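Local coordinates for lytic Polysaccharide Monooxygenase (Phytophthora infestans, PDB 6Z5Y), which probably uses a bound copper ion to cleave plant cell-wall pectin oxidatively, as a secreted monooxygenase linked to plant infection by this oomycete, at residues E38-T43 with L152-G157. Sequence-based numbering, arbitrary orientation. Where two conformers were deposited one is given.
Sequences EGLLAT and LQRLKG
Leu40 carries the helix side of this contact, its two methyls parted between two neighbours on the strand. CD2 sits over the centre of the Arg154 guanidinium, 3.5 Å above its plane, so a methyl meets the flat cation face-on. CD1 lies against the Leu152 backbone, 3.5 Å from Leu152 O, and 3.9 Å from Leu152 CB. With CG anti to the carbonyl carbon (chi1 -67°), the Leu40 side chain leaves the backbone toward the strand and slides past Arg154 in the opposite direction. Leu152 answers with CD1, which rests 3.9 Å from Leu40 O and more loosely, 4.3 Å, from Leu41 CD2. The arginine is extended from CG to NE, which carries its planar end alongside the helix.

That end is anchored at the start of the helix and in the loop before it: NH2 hydrogen-bonds to Ser34 OG and Gly36 O, NH1 to Trp31 O. Thr159 on the next strand, 158-170, touches both Leu40 and Arg154. Within the helix, Thr43 OG1 bonds to Gly39 O at 2.9 Å, while Thr43 N reaches the same oxygen from the other face of its plane. Helix 36-47 thus packs on the end of strand 143-155 in the copper-binding domain, at 127° between the segment directions. In the conformer given, the Gln153 side chain touches the copper ligand His96 and lies about 5 Å from the copper ion.

No hydrogen bond joins the two segments; van der Waals contact carries the interface, leucine against leucine and leucine over the guanidinium, whose NH1 and NH2 are hydrogen-bonded to the loop before the helix and to its first residue, leaving a face for leucine.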
loop_
_atom_site.group_PDB
_atom_site.type_symbol
_atom_site.label_atom_id
_atom_site.label_comp_id
_atom_site.label_asym_id
_atom_site.label_seq_id
_atom_site.Cartn_x
_atom_site.Cartn_y
_atom_site.Cartn_z
ATOM N N GLU A 38 13.421 -13.021 0.745
ATOM C CA GLU A 38 12.713 -14.195 1.283
ATOM C C GLU A 38 12.844 -14.166 2.799
ATOM O O GLU A 38 11.880 -14.517 3.492
ATOM C CB GLU A 38 13.307 -15.490 0.726
ATOM C CG GLU A 38 13.198 -15.617 -0.765
ATOM C CD GLU A 38 14.249 -14.924 -1.622
ATOM O OE1 GLU A 38 15.104 -14.205 -1.082
ATOM O OE2 GLU A 38 14.236 -15.157 -2.858
ATOM N N GLY A 39 14.038 -13.846 3.291
ATOM C CA GLY A 39 14.231 -13.814 4.748
ATOM C C GLY A 39 13.420 -12.712 5.411
ATOM O O GLY A 39 12.893 -12.924 6.504
ATOM N N LEU A 40 13.305 -11.562 4.752
ATOM C CA LEU A 40 12.488 -10.463 5.320
ATOM C C LEU A 40 11.043 -10.933 5.443
ATOM O O LEU A 40 10.396 -10.715 6.468
ATOM C CB LEU A 40 12.546 -9.224 4.423
ATOM C CG LEU A 40 13.899 -8.537 4.340
ATOM C CD1 LEU A 40 13.858 -7.365 3.364
ATOM C CD2 LEU A 40 14.356 -8.063 5.692
ATOM N N LEU A 41 10.518 -11.546 4.386
ATOM C CA LEU A 41 9.106 -11.997 4.392
ATOM C C LEU A 41 8.898 -13.117 5.413
ATOM O O LEU A 41 7.840 -13.171 6.032
ATOM C CB LEU A 41 8.766 -12.473 2.993
ATOM C CG LEU A 41 8.627 -11.333 1.985
ATOM C CD1 LEU A 41 8.676 -11.851 0.571
ATOM C CD2 LEU A 41 7.348 -10.544 2.200
ATOM N N ALA A 42 9.869 -14.027 5.527
ATOM C CA ALA A 42 9.720 -15.147 6.476
ATOM C C ALA A 42 9.739 -14.633 7.916
ATOM O O ALA A 42 8.966 -15.131 8.765
ATOM C CB ALA A 42 10.815 -16.167 6.219
ATOM N N THR A 43 10.572 -13.628 8.195
ATOM C CA THR A 43 10.635 -13.010 9.537
ATOM C C THR A 43 9.295 -12.323 9.826
ATOM O O THR A 43 8.729 -12.507 10.895
ATOM C CB THR A 43 11.803 -12.032 9.646
ATOM O OG1 THR A 43 13.037 -12.717 9.371
ATOM C CG2 THR A 43 11.841 -11.396 11.020
ATOM N N LEU A 152 9.649 -3.744 3.101
ATOM C CA LEU A 152 10.736 -4.292 3.935
ATOM C C LEU A 152 12.017 -4.140 3.118
ATOM O O LEU A 152 12.077 -4.641 1.979
ATOM C CB LEU A 152 10.438 -5.759 4.243
ATOM C CG LEU A 152 9.048 -6.054 4.794
ATOM C CD1 LEU A 152 8.847 -7.560 4.857
ATOM C CD2 LEU A 152 8.858 -5.424 6.172
ATOM N N GLN A 153 13.018 -3.449 3.642
ATOM C CA GLN A 153 14.246 -3.225 2.828
ATOM C C GLN A 153 15.430 -3.219 3.781
ATOM O O GLN A 153 15.285 -2.963 4.984
ATOM C CB GLN A 153 14.198 -1.956 1.951
ATOM C CG GLN A 153 15.440 -1.721 1.071
ATOM C CD GLN A 153 15.358 -0.488 0.191
ATOM O OE1 GLN A 153 14.682 0.498 0.517
ATOM N NE2 GLN A 153 16.079 -0.520 -0.921
ATOM N N ARG A 154 16.574 -3.603 3.240
ATOM C CA ARG A 154 17.865 -3.546 3.952
ATOM C C ARG A 154 18.662 -2.347 3.443
ATOM O O ARG A 154 18.891 -2.223 2.233
ATOM C CB ARG A 154 18.633 -4.841 3.743
ATOM C CG ARG A 154 17.838 -6.080 4.085
ATOM C CD ARG A 154 18.593 -7.337 3.751
ATOM N NE ARG A 154 17.785 -8.543 3.853
ATOM C CZ ARG A 154 17.623 -9.277 4.949
ATOM N NH1 ARG A 154 18.181 -8.885 6.079
ATOM N NH2 ARG A 154 16.892 -10.377 4.954
ATOM N N LEU A 155 19.017 -1.466 4.356
ATOM C CA LEU A 155 19.849 -0.282 4.087
ATOM C C LEU A 155 21.118 -0.437 4.899
ATOM O O LEU A 155 21.046 -0.488 6.134
ATOM C CB LEU A 155 19.115 0.985 4.488
ATOM C CG LEU A 155 17.847 1.226 3.693
ATOM C CD1 LEU A 155 17.193 2.523 4.120
ATOM C CD2 LEU A 155 18.116 1.225 2.192
ATOM N N LYS A 156 22.214 -0.667 4.218
ATOM C CA LYS A 156 23.518 -0.967 4.851
ATOM C C LYS A 156 23.403 -2.067 5.890
ATOM O O LYS A 156 24.002 -1.927 6.972
ATOM C CB LYS A 156 24.058 0.256 5.569
ATOM C CG LYS A 156 24.253 1.439 4.659
ATOM C CD LYS A 156 24.941 2.471 5.461
ATOM C CE LYS A 156 25.312 3.706 4.704
ATOM N NZ LYS A 156 26.281 4.494 5.512
ATOM N N GLY A 157 22.740 -3.153 5.513
ATOM C CA GLY A 157 22.660 -4.375 6.326
ATOM C C GLY A 157 21.638 -4.261 7.420
ATOM O O GLY A 157 21.483 -5.233 8.175
#